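Local coordinates for TRAP dicarboxylate ABC transporter, substrate-binding protein (Roseobacter denitrificans, PDB 4OVQ), which binds beta-D-glucuronate in the periplasm as the solute-binding protein of a TRAP transporter, probably handing the sugar acid over for uptake into the cell, at residues A[34-39]-A[206-211]; A[188-193]-A[213-218]; A[241-246]-A[252-257]; A[234-239]-A[256-261]. All coordinates share one frame; numbering follows the deposited sequence.

Contact 1 (A[34-39]-A[206-211]); sequences DGYPNT and ENNWPS. With BDP (beta-D-glucopyranuronic acid), chain C.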
loop_
_atom_site.group_PDB
_atom_site.type_symbol
_atom_site.label_atom_id
_atom_site.label_comp_id
_atom_site.label_asym_id
_atom_site.label_seq_id
_atom_site.Cartn_x
_atom_site.Cartn_y
_atom_site.Cartn_z
ATOM N N ASP A 34 1.529 -16.183 -5.394
ATOM C CA ASP A 34 0.404 -17.062 -5.246
ATOM C C ASP A 34 -0.093 -17.133 -3.816
ATOM O O ASP A 34 0.689 -17.171 -2.860
ATOM C CB ASP A 34 0.738 -18.493 -5.700
ATOM C CG ASP A 34 0.967 -18.611 -7.201
ATOM O OD1 ASP A 34 0.607 -17.689 -7.961
ATOM O OD2 ASP A 34 1.520 -19.658 -7.619
ATOM N N GLY A 35 -1.412 -17.193 -3.683
ATOM C CA GLY A 35 -2.025 -17.362 -2.387
ATOM C C GLY A 35 -2.089 -16.138 -1.527
ATOM O O GLY A 35 -2.730 -16.158 -0.456
ATOM N N TYR A 36 -1.411 -15.054 -1.965
ATOM C CA TYR A 36 -1.459 -13.804 -1.244
ATOM C C TYR A 36 -2.886 -13.293 -1.303
ATOM O O TYR A 36 -3.561 -13.482 -2.329
ATOM C CB TYR A 36 -0.511 -12.789 -1.888
ATOM C CG TYR A 36 -0.079 -11.660 -1.001
ATOM C CD1 TYR A 36 0.966 -11.826 -0.090
ATOM C CD2 TYR A 36 -0.681 -10.404 -1.096
ATOM C CE1 TYR A 36 1.363 -10.769 0.715
ATOM C CE2 TYR A 36 -0.286 -9.344 -0.308
ATOM C CZ TYR A 36 0.743 -9.532 0.599
ATOM O OH TYR A 36 1.163 -8.493 1.379
ATOM N N PRO A 37 -3.346 -12.704 -0.212
ATOM C CA PRO A 37 -4.723 -12.213 -0.106
ATOM C C PRO A 37 -5.127 -11.418 -1.337
ATOM O O PRO A 37 -6.177 -11.677 -1.934
ATOM C CB PRO A 37 -4.686 -11.339 1.145
ATOM C CG PRO A 37 -3.680 -12.079 2.037
ATOM C CD PRO A 37 -2.632 -12.603 1.072
ATOM N N ASN A 38 -4.290 -10.468 -1.744
ATOM C CA ASN A 38 -4.615 -9.652 -2.911
ATOM C C ASN A 38 -4.725 -10.434 -4.214
ATOM O O ASN A 38 -5.492 -10.100 -5.134
ATOM C CB ASN A 38 -3.537 -8.585 -3.121
ATOM C CG ASN A 38 -3.390 -7.654 -1.962
ATOM O OD1 ASN A 38 -3.480 -8.043 -0.804
ATOM N ND2 ASN A 38 -3.109 -6.395 -2.264
ATOM N N THR A 39 -3.897 -11.450 -4.337
ATOM C CA THR A 39 -3.890 -12.259 -5.505
ATOM C C THR A 39 -5.205 -13.036 -5.653
ATOM O O THR A 39 -5.875 -12.981 -6.677
ATOM C CB THR A 39 -2.698 -13.217 -5.417
ATOM O OG1 THR A 39 -1.483 -12.432 -5.318
ATOM C CG2 THR A 39 -2.636 -14.065 -6.602
ATOM N N GLU A 206 10.827 -1.853 5.133
ATOM C CA GLU A 206 9.657 -1.803 5.996
ATOM C C GLU A 206 8.427 -2.285 5.236
ATOM O O GLU A 206 8.279 -2.020 4.032
ATOM C CB GLU A 206 9.467 -0.397 6.573
ATOM C CG GLU A 206 9.619 0.772 5.605
ATOM C CD GLU A 206 8.367 1.041 4.756
ATOM O OE1 GLU A 206 8.495 1.065 3.499
ATOM O OE2 GLU A 206 7.265 1.248 5.329
ATOM N N ASN A 207 7.557 -3.025 5.928
ATOM C CA ASN A 207 6.388 -3.566 5.283
ATOM C C ASN A 207 5.492 -4.281 6.263
ATOM O O ASN A 207 5.811 -4.383 7.429
ATOM C CB ASN A 207 6.763 -4.503 4.134
ATOM C CG ASN A 207 5.871 -4.296 2.934
ATOM O OD1 ASN A 207 4.650 -4.367 3.074
ATOM N ND2 ASN A 207 6.450 -3.988 1.775
ATOM N N ASN A 208 4.348 -4.746 5.778
ATOM C CA ASN A 208 3.441 -5.536 6.617
ATOM C C ASN A 208 3.952 -6.985 6.764
ATOM O O ASN A 208 4.890 -7.410 6.092
ATOM C CB ASN A 208 2.045 -5.499 6.012
ATOM C CG ASN A 208 2.024 -5.897 4.543
ATOM O OD1 ASN A 208 2.607 -6.890 4.137
ATOM N ND2 ASN A 208 1.329 -5.093 3.717
ATOM N N TRP A 209 3.331 -7.761 7.660
ATOM C CA TRP A 209 3.774 -9.141 7.863
ATOM C C TRP A 209 3.722 -10.006 6.618
ATOM O O TRP A 209 4.666 -10.732 6.324
ATOM C CB TRP A 209 2.986 -9.859 8.964
ATOM C CG TRP A 209 3.261 -9.396 10.341
ATOM C CD1 TRP A 209 2.458 -8.613 11.102
ATOM C CD2 TRP A 209 4.405 -9.710 11.150
ATOM N NE1 TRP A 209 3.022 -8.407 12.338
ATOM C CE2 TRP A 209 4.218 -9.076 12.396
ATOM C CE3 TRP A 209 5.573 -10.454 10.939
ATOM C CZ2 TRP A 209 5.157 -9.171 13.439
ATOM C CZ3 TRP A 209 6.506 -10.541 11.976
ATOM C CH2 TRP A 209 6.281 -9.903 13.209
ATOM N N PRO A 210 2.609 -9.970 5.865
ATOM C CA PRO A 210 2.537 -10.854 4.698
ATOM C C PRO A 210 3.580 -10.594 3.590
ATOM O O PRO A 210 4.039 -11.523 2.925
ATOM C CB PRO A 210 1.099 -10.652 4.201
ATOM C CG PRO A 210 0.345 -10.219 5.423
ATOM C CD PRO A 210 1.318 -9.328 6.143
ATOM N N SER A 211 3.945 -9.334 3.387
ATOM C CA SER A 211 4.976 -8.997 2.400
ATOM C C SER A 211 6.354 -9.405 2.904
ATOM O O SER A 211 7.161 -9.920 2.157
ATOM C CB SER A 211 4.993 -7.499 2.110
ATOM O OG SER A 211 3.929 -7.094 1.267
HETATM C C1 BDP C . 3.279 -3.909 -0.128
HETATM C C2 BDP C . 2.218 -3.471 -1.104
HETATM C C3 BDP C . 2.797 -3.573 -2.447
HETATM C C4 BDP C . 4.007 -2.707 -2.556
HETATM C C5 BDP C . 5.027 -3.094 -1.512
HETATM C C6 BDP C . 6.281 -2.204 -1.534
HETATM O O2 BDP C . 1.132 -4.450 -0.968
HETATM O O3 BDP C . 1.784 -2.982 -3.342
HETATM O O4 BDP C . 4.596 -2.830 -3.919
HETATM O O5 BDP C . 4.467 -3.050 -0.206
HETATM O O6A BDP C . 6.708 -1.774 -2.646
HETATM O O1 BDP C . 2.861 -3.837 1.204
HETATM O O6B BDP C . 6.867 -2.111 -0.427
HETATM O O HOH W 1 0.212 -6.052 1.012
#
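Tyr-36 OH meets Ser-211 OG and a pocket water beside the glucuronate site. The water hydrogen-bonds to Tyr-36 OH at 2.6 Å, to the sugar hydroxyl O2 and to Asn-208 ND2, from which it accepts. Ser-211 OG stands 3.1 Å from Tyr-36 OH, a plausible hydrogen bond, although the one serine proton could turn to Asn-207 OD1 or Asn-208 OD1, both weaker options. With CG anti to its own N (chi1 -159°), the Tyr-36 ring is carried across to Pro-210, whose CB lies obliquely 3.5 Å from CE1. Tyrosine suits the place, giving this proline an apolar flank and the water a hydroxyl.

Asn-208 is the N-cap of helix 209-214: its OD1 accepts from Ser-211 N at 2.9 Å, the donor almost in line with the carbonyl bond, while ND2 donates to Ala-143 O. Both ends of the Asn-207 amide serve the ligand, OD1 accepting a hydrogen bond from BDP O1 at 2.6 Å and ND2 donating to the ring oxygen O5 at 3.0 Å. Asn-208 N donates to a lone pair of Asn-207 OD1 at 2.7 Å, helping fix that amide. The contact thus joins the start of helix 37-52 to the junction of strand 204-207 with helix 209-214, while Trp-269 of helix 248-282 packs on Asn-208 and Pro-210.

Contact 2 (A[188-193]-A[213-218]); sequences MAFAEV and ESTGHF. With BDP (beta-D-glucopyranuronic acid), chain C.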
loop_
_atom_site.group_PDB
_atom_site.type_symbol
_atom_site.label_atom_id
_atom_site.label_comp_id
_atom_site.label_asym_id
_atom_site.label_seq_id
_atom_site.Cartn_x
_atom_site.Cartn_y
_atom_site.Cartn_z
HETATM N N MSE A 188 13.347 2.220 -4.088
HETATM C CA MSE A 188 13.694 1.101 -4.935
HETATM C C MSE A 188 12.454 0.276 -5.204
HETATM O O MSE A 188 11.582 0.124 -4.344
HETATM C CB MSE A 188 14.731 0.251 -4.174
HETATM C CG MSE A 188 15.218 -0.929 -4.880
HETATM SE SE MSE A 188 16.412 -2.021 -3.755
HETATM C CE MSE A 188 17.539 -0.773 -3.136
ATOM N N ALA A 189 12.397 -0.301 -6.397
ATOM C CA ALA A 189 11.341 -1.210 -6.776
ATOM C C ALA A 189 11.264 -2.391 -5.810
ATOM O O ALA A 189 12.277 -2.950 -5.443
ATOM C CB ALA A 189 11.592 -1.697 -8.190
ATOM N N PHE A 190 10.054 -2.789 -5.462
ATOM C CA PHE A 190 9.800 -3.872 -4.536
ATOM C C PHE A 190 10.525 -5.141 -4.943
ATOM O O PHE A 190 11.040 -5.851 -4.093
ATOM C CB PHE A 190 8.288 -4.098 -4.496
ATOM C CG PHE A 190 7.793 -4.959 -3.371
ATOM C CD1 PHE A 190 8.254 -4.814 -2.080
ATOM C CD2 PHE A 190 6.811 -5.921 -3.632
ATOM C CE1 PHE A 190 7.698 -5.614 -1.045
ATOM C CE2 PHE A 190 6.292 -6.710 -2.602
ATOM C CZ PHE A 190 6.752 -6.551 -1.345
ATOM N N ALA A 191 10.539 -5.426 -6.249
ATOM C CA ALA A 191 11.099 -6.665 -6.771
ATOM C C ALA A 191 12.592 -6.794 -6.445
ATOM O O ALA A 191 13.090 -7.925 -6.324
ATOM C CB ALA A 191 10.897 -6.739 -8.290
ATOM N N GLU A 192 13.260 -5.658 -6.293
ATOM C CA GLU A 192 14.730 -5.616 -6.172
ATOM C C GLU A 192 15.197 -5.635 -4.713
ATOM O O GLU A 192 16.378 -5.751 -4.415
ATOM C CB GLU A 192 15.265 -4.404 -6.904
ATOM C CG GLU A 192 15.178 -4.611 -8.387
ATOM C CD GLU A 192 15.868 -3.553 -9.163
ATOM O OE1 GLU A 192 15.906 -2.417 -8.655
ATOM O OE2 GLU A 192 16.358 -3.843 -10.292
ATOM N N VAL A 193 14.248 -5.583 -3.795
ATOM C CA VAL A 193 14.583 -5.488 -2.369
ATOM C C VAL A 193 15.303 -6.749 -1.789
ATOM O O VAL A 193 16.259 -6.611 -1.026
ATOM C CB VAL A 193 13.350 -5.121 -1.541
ATOM C CG1 VAL A 193 13.741 -5.028 -0.049
ATOM C CG2 VAL A 193 12.739 -3.801 -2.066
ATOM N N GLU A 213 7.032 -11.768 4.809
ATOM C CA GLU A 213 7.107 -13.202 4.683
ATOM C C GLU A 213 7.176 -13.658 3.217
ATOM O O GLU A 213 8.105 -14.358 2.839
ATOM C CB GLU A 213 5.932 -13.818 5.457
ATOM C CG GLU A 213 5.899 -15.311 5.475
ATOM C CD GLU A 213 4.976 -15.848 4.415
ATOM O OE1 GLU A 213 3.765 -15.516 4.430
ATOM O OE2 GLU A 213 5.474 -16.557 3.538
ATOM N N SER A 214 6.242 -13.218 2.363
ATOM C CA SER A 214 6.102 -13.751 0.989
ATOM C C SER A 214 7.266 -13.498 0.023
ATOM O O SER A 214 7.494 -14.275 -0.897
ATOM C CB SER A 214 4.780 -13.298 0.345
ATOM O OG SER A 214 4.795 -11.917 0.020
ATOM N N THR A 215 7.989 -12.397 0.225
ATOM C CA THR A 215 9.080 -11.989 -0.654
ATOM C C THR A 215 10.397 -12.654 -0.267
ATOM O O THR A 215 11.389 -12.542 -0.996
ATOM C CB THR A 215 9.341 -10.483 -0.509
ATOM O OG1 THR A 215 9.599 -10.212 0.884
ATOM C CG2 THR A 215 8.156 -9.650 -1.062
ATOM N N GLY A 216 10.386 -13.264 0.909
ATOM C CA GLY A 216 11.586 -13.872 1.464
ATOM C C GLY A 216 12.446 -12.900 2.257
ATOM O O GLY A 216 13.511 -13.273 2.762
ATOM N N HIS A 217 11.989 -11.658 2.407
ATOM C CA HIS A 217 12.830 -10.676 3.068
ATOM C C HIS A 217 13.213 -11.140 4.475
ATOM O O HIS A 217 14.315 -10.866 4.956
ATOM C CB HIS A 217 12.146 -9.301 3.168
ATOM C CG HIS A 217 11.929 -8.627 1.852
ATOM N ND1 HIS A 217 11.155 -7.498 1.720
ATOM C CD2 HIS A 217 12.363 -8.935 0.607
ATOM C CE1 HIS A 217 11.110 -7.146 0.448
ATOM N NE2 HIS A 217 11.831 -8.005 -0.252
ATOM N N PHE A 218 12.330 -11.876 5.136
ATOM C CA PHE A 218 12.602 -12.287 6.504
ATOM C C PHE A 218 13.852 -13.175 6.580
ATOM O O PHE A 218 14.495 -13.205 7.617
ATOM C CB PHE A 218 11.377 -12.976 7.108
ATOM C CG PHE A 218 11.158 -14.373 6.627
ATOM C CD1 PHE A 218 10.502 -14.633 5.445
ATOM C CD2 PHE A 218 11.602 -15.443 7.383
ATOM C CE1 PHE A 218 10.289 -15.944 5.022
ATOM C CE2 PHE A 218 11.401 -16.724 6.974
ATOM C CZ PHE A 218 10.759 -16.997 5.808
HETATM C C1 BDP C . 3.279 -3.909 -0.128
HETATM C C2 BDP C . 2.218 -3.471 -1.104
HETATM C C3 BDP C . 2.797 -3.573 -2.447
HETATM C C4 BDP C . 4.007 -2.707 -2.556
HETATM C C5 BDP C . 5.027 -3.094 -1.512
HETATM C C6 BDP C . 6.281 -2.204 -1.534
HETATM O O2 BDP C . 1.132 -4.450 -0.968
HETATM O O3 BDP C . 1.784 -2.982 -3.342
HETATM O O4 BDP C . 4.596 -2.830 -3.919
HETATM O O5 BDP C . 4.467 -3.050 -0.206
HETATM O O6A BDP C . 6.708 -1.774 -2.646
HETATM O O1 BDP C . 2.861 -3.837 1.204
HETATM O O6B BDP C . 6.867 -2.111 -0.427
HETATM O O HOH W 2 11.996 -8.170 -3.046
#
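One wall of the glucuronate pocket is built where Phe-190 meets Thr-215, just after helix 209-214. The phenyl ring spreads one face beneath the sugar, with BDP C5 3.6 Å above its centre, apolar and suited to pyranose carbons. On the side of the ring plane away from the sugar, the methyl CG2 of Thr-215 approaches CZ of Phe-190 obliquely at 3.4 Å.

Thr-215 forms an ST turn: OG1 accepts from His-217 N at 3.2 Å and is hydrogen-bonded to Ser-211 O. Its OG1 lies between backbone N and carbonyl carbon (chi1 56°), which directs CG2 to the phenylalanine. Gly-216 has a positive phi, at which a CB would press on the preceding carbonyl O. The His-217 imidazole is sandwiched, with Thr-215 OG1 over one face and Val-193 CG1 over the other, a CH-pi contact 3.8 Å from the centroid. Its ND1 bonds to Tyr-149 OH, and NE2 lies 2.8 Å from a water that donates to Phe-190 O, tying the two segments together.

Around these side chains, Tyr-194 and Leu-197 of helix 193-199 pack on His-217, Ser-211 of helix 209-214 on Phe-190, and Glu-213 makes a salt bridge to Arg-272 of helix 248-282.

Contact 3 (A[241-246]-A[252-257]); sequences GTFNAL and TAVLEA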
loop_
_atom_site.group_PDB
_atom_site.type_symbol
_atom_site.label_atom_id
_atom_site.label_comp_id
_atom_site.label_asym_id
_atom_site.label_seq_id
_atom_site.Cartn_x
_atom_site.Cartn_y
_atom_site.Cartn_z
ATOM N N GLY A 241 -11.462 6.231 -18.380
ATOM C CA GLY A 241 -12.108 6.212 -19.685
ATOM C C GLY A 241 -12.820 4.897 -19.936
ATOM O O GLY A 241 -13.952 4.864 -20.409
ATOM N N THR A 242 -12.129 3.807 -19.625
ATOM C CA THR A 242 -12.690 2.460 -19.675
ATOM C C THR A 242 -13.980 2.384 -18.858
ATOM O O THR A 242 -14.995 1.872 -19.348
ATOM C CB THR A 242 -11.681 1.399 -19.119
ATOM O OG1 THR A 242 -10.478 1.407 -19.900
ATOM C CG2 THR A 242 -12.263 -0.012 -19.144
ATOM N N PHE A 243 -13.937 2.879 -17.624
ATOM C CA PHE A 243 -15.093 2.827 -16.725
ATOM C C PHE A 243 -16.243 3.682 -17.230
ATOM O O PHE A 243 -17.409 3.241 -17.257
ATOM C CB PHE A 243 -14.704 3.257 -15.299
ATOM C CG PHE A 243 -15.842 3.166 -14.303
ATOM C CD1 PHE A 243 -16.220 1.950 -13.775
ATOM C CD2 PHE A 243 -16.521 4.301 -13.904
ATOM C CE1 PHE A 243 -17.262 1.860 -12.865
ATOM C CE2 PHE A 243 -17.559 4.215 -12.984
ATOM C CZ PHE A 243 -17.925 2.985 -12.474
ATOM N N ASN A 244 -15.925 4.890 -17.690
ATOM C CA ASN A 244 -16.964 5.819 -18.090
ATOM C C ASN A 244 -17.686 5.380 -19.354
ATOM O O ASN A 244 -18.799 5.818 -19.612
ATOM C CB ASN A 244 -16.399 7.222 -18.272
ATOM C CG ASN A 244 -16.166 7.925 -16.969
ATOM O OD1 ASN A 244 -16.623 7.472 -15.916
ATOM N ND2 ASN A 244 -15.469 9.062 -17.022
ATOM N N ALA A 245 -17.051 4.509 -20.134
ATOM C CA ALA A 245 -17.648 4.017 -21.366
ATOM C C ALA A 245 -18.686 2.930 -21.105
ATOM O O ALA A 245 -19.427 2.526 -22.009
ATOM C CB ALA A 245 -16.583 3.497 -22.280
ATOM N N LEU A 246 -18.753 2.445 -19.872
ATOM C CA LEU A 246 -19.740 1.425 -19.555
ATOM C C LEU A 246 -21.129 2.024 -19.445
ATOM O O LEU A 246 -21.301 3.187 -19.069
ATOM C CB LEU A 246 -19.406 0.772 -18.216
ATOM C CG LEU A 246 -18.018 0.164 -18.130
ATOM C CD1 LEU A 246 -17.692 -0.217 -16.680
ATOM C CD2 LEU A 246 -17.912 -1.063 -18.981
ATOM N N THR A 252 -22.494 -0.578 -12.426
ATOM C CA THR A 252 -22.993 -1.135 -11.170
ATOM C C THR A 252 -22.425 -2.528 -10.951
ATOM O O THR A 252 -21.997 -2.858 -9.848
ATOM C CB THR A 252 -24.533 -1.144 -11.117
ATOM O OG1 THR A 252 -25.019 0.212 -11.098
ATOM C CG2 THR A 252 -25.043 -1.866 -9.908
ATOM N N ALA A 253 -22.401 -3.333 -12.010
ATOM C CA ALA A 253 -21.793 -4.667 -11.942
ATOM C C ALA A 253 -20.309 -4.653 -11.584
ATOM O O ALA A 253 -19.865 -5.450 -10.754
ATOM C CB ALA A 253 -21.998 -5.408 -13.254
ATOM N N VAL A 254 -19.534 -3.755 -12.213
ATOM C CA VAL A 254 -18.096 -3.635 -11.960
ATOM C C VAL A 254 -17.850 -3.212 -10.510
ATOM O O VAL A 254 -17.038 -3.790 -9.834
ATOM C CB VAL A 254 -17.447 -2.626 -12.941
ATOM C CG1 VAL A 254 -16.001 -2.344 -12.565
ATOM C CG2 VAL A 254 -17.516 -3.195 -14.312
ATOM N N LEU A 255 -18.606 -2.227 -10.033
ATOM C CA LEU A 255 -18.480 -1.764 -8.641
ATOM C C LEU A 255 -18.832 -2.847 -7.623
ATOM O O LEU A 255 -18.132 -3.025 -6.624
ATOM C CB LEU A 255 -19.370 -0.532 -8.411
ATOM C CG LEU A 255 -18.808 0.777 -9.002
ATOM C CD1 LEU A 255 -19.882 1.841 -9.060
ATOM C CD2 LEU A 255 -17.622 1.269 -8.161
ATOM N N GLU A 256 -19.922 -3.573 -7.887
ATOM C CA GLU A 256 -20.358 -4.658 -7.014
ATOM C C GLU A 256 -19.286 -5.785 -6.972
ATOM O O GLU A 256 -18.896 -6.287 -5.910
ATOM C CB GLU A 256 -21.707 -5.193 -7.481
ATOM C CG GLU A 256 -22.307 -6.195 -6.569
ATOM C CD GLU A 256 -23.688 -6.664 -7.058
ATOM O OE1 GLU A 256 -24.574 -5.814 -7.346
ATOM O OE2 GLU A 256 -23.917 -7.879 -7.180
ATOM N N ALA A 257 -18.736 -6.142 -8.138
ATOM C CA ALA A 257 -17.661 -7.123 -8.178
ATOM C C ALA A 257 -16.476 -6.661 -7.349
ATOM O O ALA A 257 -15.916 -7.412 -6.593
ATOM C CB ALA A 257 -17.217 -7.388 -9.614
#
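Phe-243 presents the edge of its ring to the long helix, and Val-254 and Leu-255 lie near the ring plane at that rim. Leu-255 crosses the phenylalanine at about a right angle, its CD1 4.1 Å from Phe-243 CZ, whereas Val-254 CG1 is more loosely placed, 4.4 Å from Phe-243 CE1. A chi1 of -177° turns the ring away from the backbone N toward helix 248-282. Leu-246, in the turn after the short helix, meets the other branch of the valine, also roughly at right angles: its CD1 is 3.8 Å from Val-254 CG2. Val-254 therefore serves both partners, one methyl each, as its beta-branched shape allows. The long phenylalanine and branched leucines suit helices whose CA atoms are 8.6 Å apart at Phe-243 and Val-254. Leu-138 of strand 135-141 packs on Phe-243, Val-254 and Leu-255, joining the helices to the sheet. Every side-chain contact here is between carbon atoms, so the packing rests on shape and buried apolar surface, not on directed bonds.

Contact 4 (A[234-239]-A[256-261]); sequences ECICIN and EAAQES. With BDP (beta-D-glucopyranuronic acid), chain C.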
loop_
_atom_site.group_PDB
_atom_site.type_symbol
_atom_site.label_atom_id
_atom_site.label_comp_id
_atom_site.label_asym_id
_atom_site.label_seq_id
_atom_site.Cartn_x
_atom_site.Cartn_y
_atom_site.Cartn_z
ATOM N N GLU A 234 -4.922 -0.004 -0.031
ATOM C CA GLU A 234 -4.781 -0.227 -1.448
ATOM C C GLU A 234 -6.135 -0.114 -2.076
ATOM O O GLU A 234 -7.154 -0.016 -1.393
ATOM C CB GLU A 234 -4.154 -1.601 -1.732
ATOM C CG GLU A 234 -2.960 -1.929 -0.833
ATOM C CD GLU A 234 -1.991 -2.889 -1.457
ATOM O OE1 GLU A 234 -2.404 -3.651 -2.354
ATOM O OE2 GLU A 234 -0.826 -2.859 -1.005
ATOM N N CYS A 235 -6.159 -0.119 -3.392
ATOM C CA CYS A 235 -7.412 -0.122 -4.090
ATOM C C CYS A 235 -7.406 -1.122 -5.250
ATOM O O CYS A 235 -6.343 -1.571 -5.693
ATOM C CB CYS A 235 -7.727 1.284 -4.596
ATOM S SG CYS A 235 -6.604 1.826 -5.926
ATOM N N ILE A 236 -8.591 -1.439 -5.726
ATOM C CA ILE A 236 -8.814 -1.927 -7.061
ATOM C C ILE A 236 -9.064 -0.670 -7.887
ATOM O O ILE A 236 -10.008 0.072 -7.550
ATOM C CB ILE A 236 -10.047 -2.878 -7.133
ATOM C CG1 ILE A 236 -9.924 -4.051 -6.146
ATOM C CG2 ILE A 236 -10.265 -3.377 -8.570
ATOM C CD1 ILE A 236 -11.096 -4.997 -6.172
ATOM N N CYS A 237 -8.248 -0.444 -8.932
ATOM C CA CYS A 237 -8.088 0.802 -9.745
ATOM C C CYS A 237 -8.588 0.435 -11.159
ATOM O O CYS A 237 -8.292 -0.657 -11.649
ATOM C CB CYS A 237 -6.562 1.340 -9.837
ATOM S SG CYS A 237 -6.417 2.962 -10.375
ATOM N N ILE A 238 -9.349 1.314 -11.802
ATOM C CA ILE A 238 -9.642 1.167 -13.240
ATOM C C ILE A 238 -9.348 2.488 -13.950
ATOM O O ILE A 238 -9.614 3.582 -13.439
ATOM C CB ILE A 238 -11.130 0.709 -13.526
ATOM C CG1 ILE A 238 -11.346 0.346 -15.011
ATOM C CG2 ILE A 238 -12.130 1.745 -13.043
ATOM C CD1 ILE A 238 -12.649 -0.397 -15.300
ATOM N N ASN A 239 -8.841 2.362 -15.176
ATOM C CA ASN A 239 -8.706 3.494 -16.068
ATOM C C ASN A 239 -10.067 4.164 -16.229
ATOM O O ASN A 239 -11.053 3.494 -16.549
ATOM C CB ASN A 239 -8.183 2.991 -17.399
ATOM C CG ASN A 239 -8.218 4.038 -18.444
ATOM O OD1 ASN A 239 -9.205 4.160 -19.188
ATOM N ND2 ASN A 239 -7.170 4.849 -18.482
ATOM N N GLU A 256 -19.922 -3.573 -7.887
ATOM C CA GLU A 256 -20.358 -4.658 -7.014
ATOM C C GLU A 256 -19.286 -5.785 -6.972
ATOM O O GLU A 256 -18.896 -6.287 -5.910
ATOM C CB GLU A 256 -21.707 -5.193 -7.481
ATOM C CG GLU A 256 -22.307 -6.195 -6.569
ATOM C CD GLU A 256 -23.688 -6.664 -7.058
ATOM O OE1 GLU A 256 -24.574 -5.814 -7.346
ATOM O OE2 GLU A 256 -23.917 -7.879 -7.180
ATOM N N ALA A 257 -18.736 -6.142 -8.138
ATOM C CA ALA A 257 -17.661 -7.123 -8.178
ATOM C C ALA A 257 -16.476 -6.661 -7.349
ATOM O O ALA A 257 -15.916 -7.412 -6.593
ATOM C CB ALA A 257 -17.217 -7.388 -9.614
ATOM N N ALA A 258 -16.086 -5.405 -7.528
ATOM C CA ALA A 258 -14.955 -4.850 -6.805
ATOM C C ALA A 258 -15.196 -4.814 -5.322
ATOM O O ALA A 258 -14.356 -5.203 -4.537
ATOM C CB ALA A 258 -14.677 -3.434 -7.281
ATOM N N GLN A 259 -16.365 -4.332 -4.932
ATOM C CA GLN A 259 -16.694 -4.252 -3.514
ATOM C C GLN A 259 -16.710 -5.634 -2.833
ATOM O O GLN A 259 -16.200 -5.796 -1.734
ATOM C CB GLN A 259 -18.018 -3.512 -3.316
ATOM C CG GLN A 259 -17.966 -2.029 -3.686
ATOM C CD GLN A 259 -19.333 -1.370 -3.755
ATOM O OE1 GLN A 259 -20.364 -2.019 -3.587
ATOM N NE2 GLN A 259 -19.342 -0.075 -3.993
ATOM N N GLU A 260 -17.289 -6.623 -3.501
ATOM C CA GLU A 260 -17.358 -7.968 -2.971
ATOM C C GLU A 260 -15.963 -8.630 -2.920
ATOM O O GLU A 260 -15.619 -9.304 -1.955
ATOM C CB GLU A 260 -18.384 -8.767 -3.762
ATOM C CG GLU A 260 -19.802 -8.272 -3.496
ATOM C CD GLU A 260 -20.870 -8.990 -4.310
ATOM O OE1 GLU A 260 -20.514 -9.829 -5.145
ATOM O OE2 GLU A 260 -22.073 -8.714 -4.087
ATOM N N SER A 261 -15.141 -8.414 -3.954
ATOM C CA SER A 261 -13.771 -8.851 -3.915
ATOM C C SER A 261 -13.054 -8.266 -2.714
ATOM O O SER A 261 -12.311 -8.940 -2.025
ATOM C CB SER A 261 -13.071 -8.396 -5.185
ATOM O OG SER A 261 -11.655 -8.469 -5.117
HETATM C C1 BDP C . 3.279 -3.909 -0.128
HETATM C C2 BDP C . 2.218 -3.471 -1.104
HETATM C C3 BDP C . 2.797 -3.573 -2.447
HETATM C C4 BDP C . 4.007 -2.707 -2.556
HETATM C C5 BDP C . 5.027 -3.094 -1.512
HETATM C C6 BDP C . 6.281 -2.204 -1.534
HETATM O O2 BDP C . 1.132 -4.450 -0.968
HETATM O O3 BDP C . 1.784 -2.982 -3.342
HETATM O O4 BDP C . 4.596 -2.830 -3.919
HETATM O O5 BDP C . 4.467 -3.050 -0.206
HETATM O O6A BDP C . 6.708 -1.774 -2.646
HETATM O O1 BDP C . 2.861 -3.837 1.204
HETATM O O6B BDP C . 6.867 -2.111 -0.427
#
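Strand 234-239 runs past residues 256-261 of helix 248-282, the backbones coming closest at Ile-236 and Ala-258, whose CA atoms are 6.8 Å apart. The strand belongs to the five-stranded mixed sheet of one alpha/beta lobe, consistent with the periplasmic binding protein fold, and the helix covers it. Ile-236 makes the whole contact through the end of its longer branch. That branch is extended (chi2 180°), and its CD1 reaches the helix 3.7 Å from Ala-258 O and 4.1 Å from Ala-258 CB. The small alanine lets strand and helix approach closely, while isoleucine, beta-branched and at home in a strand, spans the distance with its CD1. Ser-261, one turn on, offers CB and OG to the same methyl, its OG hydrogen-bonded to Ala-41 O and Tyr-141 OH and so satisfied. Met-42 and Phe-45 of helix 37-52 pack on Ile-236. At the pocket end, Glu-234, held by Asn-86 and Asn-88, accepts a hydrogen bond from BDP O2 on OE2 at 2.5 Å.

Along the chain, contacts 1 and 2 interlock, since 188-193 falls between the two segments of contact 1, and both use helix 209-214. Their centres are about 11 Å apart, Phe-190 touches Asn-207 and Ser-211, and both meet the sugar. Contacts 3 and 4 come later, with centres about 10 Å apart; they share Glu-256 and Ala-257 of helix 248-282, and strand 234-239 leads into helix 240-244. Contact 4 reaches the ligand through Glu-234, whereas contact 3 lies away from the site, its centre about 33 Å from that of contact 2. Helix 248-282, touching parts of all four, links the sheet carrying Glu-234 with the opposite pocket wall, so glucuronate is held between distant parts of the fold.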